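Local coordinates for protein peptidase S8 and S53, subtilisin, kexin, sedolisin (Mycobacterium smegmatis, PDB 4KG7) that acts as a subtilisin-like serine endopeptidase (mycosin MycP3) of the ESX-3 type VII secretion system, cleaving peptide bonds, at residues A[71-76]-A[178-183]; A[209-214]-A[320-325]. All blocks are in the same frame, centred on the assembly; numbering follows the deposited sequence.

Interaction 1. Residues A[71-76]-A[178-183]; sequences VIDTGV and ISLVTC
I72 and I178 meet on one side of the sheet, where CD1 of I72 lies 4.4 Å from CG1 of I178. They belong to the neighbouring parallel strands 68-73 and 175-178, and L161, A164 and V165 of helix 150-170 cover I72 from beyond. The backbone of I72 works differently: its O is the common acceptor of two waters that link it to the chain after strand 175-178. Water 1 is 2.7 Å from I72 O and accepts from S179 N at 2.9 Å; it also lies within bonding distance of OD2 of D73. Water 2 donates to I72 O at 2.6 Å and accepts from L180 N, so two backbone N-H groups that have left the strand pairing are still satisfied.

D73 comes next. Its OD1 takes the N-H of T74 on the anti lone pair, 2.7 Å away with an angle of 149° at the hydrogen, and also bonds H104 ND1. These two bonds to OD1 help hold the carboxylate in its rotation. From the other chain segment, CB of S179 closes on OD2 of D73 at 3.5 Å, while OG of S179 turns to S319 O and N177 ND2. L180 brings its isobutyl group over one face of the carboxylate. With CG anti to its own carbonyl carbon (chi1 -59°), it sets CD1 3.9 Å from D73 CA, and the same methyl reaches CG2 of T74, whose OG1 is tied to D100.

An aspartate at the C-terminal end of a central parallel strand, bonded to a histidine and walled in by the chain leaving the next strand, is the arrangement of the subtilisin catalytic site; D73 is the predicted aspartate of its charge relay.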
loop_
_atom_site.group_PDB
_atom_site.type_symbol
_atom_site.label_atom_id
_atom_site.label_comp_id
_atom_site.label_asym_id
_atom_site.label_seq_id
_atom_site.Cartn_x
_atom_site.Cartn_y
_atom_site.Cartn_z
ATOM N N VAL A 71 5.052 -2.941 6.611
ATOM C CA VAL A 71 5.036 -3.042 5.154
ATOM C C VAL A 71 4.698 -4.504 4.856
ATOM O O VAL A 71 5.537 -5.390 5.035
ATOM C CB VAL A 71 6.413 -2.613 4.601
ATOM C CG1 VAL A 71 6.474 -2.809 3.090
ATOM C CG2 VAL A 71 6.693 -1.168 4.957
ATOM N N ILE A 72 3.446 -4.733 4.476
ATOM C CA ILE A 72 2.939 -6.050 4.124
ATOM C C ILE A 72 3.103 -6.137 2.627
ATOM O O ILE A 72 2.382 -5.502 1.905
ATOM C CB ILE A 72 1.485 -6.207 4.590
ATOM C CG1 ILE A 72 1.411 -6.055 6.122
ATOM C CG2 ILE A 72 0.928 -7.524 4.108
ATOM C CD1 ILE A 72 0.012 -6.276 6.672
ATOM N N ASP A 73 4.126 -6.864 2.162
ATOM C CA ASP A 73 4.545 -6.718 0.765
ATOM C C ASP A 73 5.397 -7.913 0.349
ATOM O O ASP A 73 5.207 -9.018 0.842
ATOM C CB ASP A 73 5.267 -5.380 0.601
ATOM C CG ASP A 73 5.067 -4.753 -0.755
ATOM O OD1 ASP A 73 5.619 -5.297 -1.715
ATOM O OD2 ASP A 73 4.392 -3.690 -0.889
ATOM N N THR A 74 6.300 -7.695 -0.602
ATOM C CA THR A 74 7.159 -8.746 -1.135
ATOM C C THR A 74 8.487 -8.903 -0.349
ATOM O O THR A 74 9.436 -9.513 -0.853
ATOM C CB THR A 74 7.526 -8.488 -2.613
ATOM O OG1 THR A 74 8.402 -7.355 -2.715
ATOM C CG2 THR A 74 6.289 -8.286 -3.514
ATOM N N GLY A 75 8.551 -8.384 0.886
ATOM C CA GLY A 75 9.811 -8.334 1.619
ATOM C C GLY A 75 10.506 -7.011 1.380
ATOM O O GLY A 75 10.215 -6.296 0.390
ATOM N N VAL A 76 11.444 -6.697 2.269
ATOM C CA VAL A 76 12.197 -5.455 2.206
ATOM C C VAL A 76 13.655 -5.796 2.381
ATOM O O VAL A 76 14.040 -6.394 3.386
ATOM C CB VAL A 76 11.776 -4.453 3.299
ATOM C CG1 VAL A 76 12.645 -3.190 3.281
ATOM C CG2 VAL A 76 10.323 -4.064 3.151
ATOM N N ILE A 178 -0.433 -1.651 2.774
ATOM C CA ILE A 178 -0.756 -2.779 1.919
ATOM C C ILE A 178 -0.754 -2.269 0.478
ATOM O O ILE A 178 -1.778 -1.869 -0.073
ATOM C CB ILE A 178 -2.103 -3.426 2.307
ATOM C CG1 ILE A 178 -2.168 -3.743 3.805
ATOM C CG2 ILE A 178 -2.393 -4.664 1.470
ATOM C CD1 ILE A 178 -3.535 -4.119 4.334
ATOM N N SER A 179 0.439 -2.285 -0.138
ATOM C CA SER A 179 0.589 -1.776 -1.494
ATOM C C SER A 179 0.265 -2.790 -2.593
ATOM O O SER A 179 0.089 -2.402 -3.768
ATOM C CB SER A 179 1.994 -1.227 -1.690
ATOM O OG SER A 179 2.149 0.026 -1.063
ATOM N N LEU A 180 0.219 -4.067 -2.242
ATOM C CA LEU A 180 -0.234 -5.107 -3.153
ATOM C C LEU A 180 -1.753 -5.131 -3.225
ATOM O O LEU A 180 -2.436 -4.794 -2.253
ATOM C CB LEU A 180 0.302 -6.467 -2.715
ATOM C CG LEU A 180 1.835 -6.625 -2.618
ATOM C CD1 LEU A 180 2.233 -7.987 -2.054
ATOM C CD2 LEU A 180 2.446 -6.324 -3.966
ATOM N N VAL A 181 -2.266 -5.533 -4.379
ATOM C CA VAL A 181 -3.699 -5.533 -4.680
ATOM C C VAL A 181 -4.085 -6.882 -5.268
ATOM O O VAL A 181 -3.378 -7.425 -6.130
ATOM C CB VAL A 181 -4.024 -4.466 -5.758
ATOM C CG1 VAL A 181 -5.488 -4.464 -6.162
ATOM C CG2 VAL A 181 -3.615 -3.088 -5.276
ATOM N N THR A 182 -5.227 -7.398 -4.840
ATOM C CA THR A 182 -5.894 -8.510 -5.481
ATOM C C THR A 182 -7.283 -8.061 -5.918
ATOM O O THR A 182 -7.985 -7.410 -5.146
ATOM C CB THR A 182 -6.020 -9.707 -4.516
ATOM O OG1 THR A 182 -4.698 -10.088 -4.108
ATOM C CG2 THR A 182 -6.757 -10.881 -5.160
ATOM N N CYS A 183 -7.688 -8.412 -7.137
ATOM C CA CYS A 183 -9.014 -8.085 -7.610
ATOM C C CYS A 183 -9.763 -9.352 -7.929
ATOM O O CYS A 183 -9.148 -10.351 -8.324
ATOM C CB CYS A 183 -8.971 -7.206 -8.852
ATOM S SG CYS A 183 -8.406 -5.503 -8.495
HETATM O O HOH W 1 2.910 -2.916 1.196
HETATM O O HOH W 2 0.533 -5.443 0.104
#

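Interaction 2. Residues A[209-214]-A[320-325]; sequences VIVAAA and YAAAYV
The flat peptide group joining A212 to A213 carries the CB of A322 over one face, 3.6 Å from A213 N and 3.9 Å from A212 C; its N-H points within the sheet toward strand 175-178. This is the core of the subtilisin fold, where helix 318-335, which carries the predicted nucleophile S319 in its first turn, packs against a face of the central parallel sheet. Strand 209-213 and helix segment 320-325 run nearly antiparallel, at 160°, with axes 6.9 Å apart. The close approach fits the small residues where they meet: CB of A213 is 4.1 Å from CB of A322. The rings of Y320 and Y324 both pack on L111 of helix 104-113.

About one helical turn further on, V325 comes against the earlier part of the strand, and V262 of the adjacent strand 259-265 touches V211. Of V211, CG1 does the touching across the contact. Placed anti to the backbone N (chi1 -179°), it reaches between two helix residues, lying 4.0 Å from V325 CG1 and 3.5 Å from the carbonyl oxygen A322 O.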
loop_
_atom_site.group_PDB
_atom_site.type_symbol
_atom_site.label_atom_id
_atom_site.label_comp_id
_atom_site.label_asym_id
_atom_site.label_seq_id
_atom_site.Cartn_x
_atom_site.Cartn_y
_atom_site.Cartn_z
ATOM N N VAL A 209 -3.850 2.698 11.596
ATOM C CA VAL A 209 -4.259 3.243 10.316
ATOM C C VAL A 209 -3.798 2.277 9.216
ATOM O O VAL A 209 -2.601 2.044 9.044
ATOM C CB VAL A 209 -3.629 4.628 10.068
ATOM C CG1 VAL A 209 -3.952 5.109 8.661
ATOM C CG2 VAL A 209 -4.160 5.617 11.080
ATOM N N ILE A 210 -4.761 1.738 8.470
ATOM C CA ILE A 210 -4.469 0.769 7.431
ATOM C C ILE A 210 -4.654 1.471 6.091
ATOM O O ILE A 210 -5.698 2.047 5.816
ATOM C CB ILE A 210 -5.393 -0.460 7.490
ATOM C CG1 ILE A 210 -5.393 -1.130 8.888
ATOM C CG2 ILE A 210 -5.030 -1.475 6.407
ATOM C CD1 ILE A 210 -6.486 -2.167 9.033
ATOM N N VAL A 211 -3.616 1.428 5.300
ATOM C CA VAL A 211 -3.552 2.096 4.004
ATOM C C VAL A 211 -3.329 1.045 2.936
ATOM O O VAL A 211 -2.410 0.237 3.047
ATOM C CB VAL A 211 -2.372 3.125 3.972
ATOM C CG1 VAL A 211 -2.289 3.859 2.650
ATOM C CG2 VAL A 211 -2.499 4.118 5.105
ATOM N N ALA A 212 -4.148 1.094 1.879
ATOM C CA ALA A 212 -4.091 0.110 0.791
ATOM C C ALA A 212 -4.086 0.785 -0.569
ATOM O O ALA A 212 -4.807 1.757 -0.794
ATOM C CB ALA A 212 -5.283 -0.856 0.893
ATOM N N ALA A 213 -3.304 0.269 -1.505
ATOM C CA ALA A 213 -3.363 0.723 -2.875
ATOM C C ALA A 213 -4.715 0.411 -3.503
ATOM O O ALA A 213 -5.245 -0.676 -3.307
ATOM C CB ALA A 213 -2.263 0.028 -3.676
ATOM N N ALA A 214 -5.281 1.339 -4.291
ATOM C CA ALA A 214 -6.616 1.117 -4.883
ATOM C C ALA A 214 -6.604 0.094 -6.009
ATOM O O ALA A 214 -7.624 -0.519 -6.288
ATOM C CB ALA A 214 -7.167 2.429 -5.406
ATOM N N TYR A 320 2.759 2.704 -5.007
ATOM C CA TYR A 320 3.646 3.780 -4.565
ATOM C C TYR A 320 2.876 4.920 -3.942
ATOM O O TYR A 320 3.348 5.545 -2.998
ATOM C CB TYR A 320 4.545 4.228 -5.728
ATOM C CG TYR A 320 5.247 3.048 -6.371
ATOM C CD1 TYR A 320 6.131 2.279 -5.638
ATOM C CD2 TYR A 320 4.977 2.657 -7.683
ATOM C CE1 TYR A 320 6.737 1.146 -6.165
ATOM C CE2 TYR A 320 5.592 1.531 -8.222
ATOM C CZ TYR A 320 6.467 0.789 -7.458
ATOM O OH TYR A 320 7.047 -0.327 -8.023
ATOM N N ALA A 321 1.682 5.203 -4.472
ATOM C CA ALA A 321 0.773 6.205 -3.924
ATOM C C ALA A 321 0.429 5.820 -2.483
ATOM O O ALA A 321 0.456 6.649 -1.569
ATOM C CB ALA A 321 -0.488 6.279 -4.785
ATOM N N ALA A 322 0.048 4.561 -2.277
ATOM C CA ALA A 322 -0.263 4.087 -0.913
ATOM C C ALA A 322 0.911 4.299 0.026
ATOM O O ALA A 322 0.749 4.753 1.154
ATOM C CB ALA A 322 -0.657 2.614 -0.941
ATOM N N ALA A 323 2.110 3.985 -0.465
ATOM C CA ALA A 323 3.295 4.130 0.361
ATOM C C ALA A 323 3.461 5.562 0.826
ATOM O O ALA A 323 3.719 5.828 1.998
ATOM C CB ALA A 323 4.517 3.671 -0.400
ATOM N N TYR A 324 3.293 6.503 -0.088
ATOM C CA TYR A 324 3.355 7.925 0.299
ATOM C C TYR A 324 2.347 8.234 1.390
ATOM O O TYR A 324 2.685 8.928 2.350
ATOM C CB TYR A 324 3.101 8.814 -0.919
ATOM C CG TYR A 324 4.305 9.057 -1.797
ATOM C CD1 TYR A 324 5.467 9.639 -1.267
ATOM C CD2 TYR A 324 4.254 8.861 -3.187
ATOM C CE1 TYR A 324 6.565 9.908 -2.044
ATOM C CE2 TYR A 324 5.353 9.128 -3.971
ATOM C CZ TYR A 324 6.495 9.688 -3.413
ATOM O OH TYR A 324 7.573 10.000 -4.205
ATOM N N VAL A 325 1.103 7.785 1.238
ATOM C CA VAL A 325 0.111 8.051 2.234
ATOM C C VAL A 325 0.442 7.435 3.589
ATOM O O VAL A 325 0.232 8.071 4.616
ATOM C CB VAL A 325 -1.296 7.655 1.756
ATOM C CG1 VAL A 325 -2.337 7.807 2.881
ATOM C CG2 VAL A 325 -1.694 8.520 0.574
#

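Strand 175-178 joins the two contacts: I178, which meets I72 in interaction 1, is also the sheet neighbour of strand 209-213 in interaction 2. I178 N probably bonds V211 O (2.7 Å), and I178 O probably takes A213 N (3.0 Å). Just beyond, S179 O packs 3.4 Å from A213 CB, and A322 touches S179 from the helix side. The centres of the two contacts are about 10 Å apart, and the predicted triad spans them. Interaction 1 supplies D73, whose side chain is about 3 Å from that of H104; interaction 2 packs the helix that carries S319 against the sheet, with the side chain of S319 about 5 Å from that of A213.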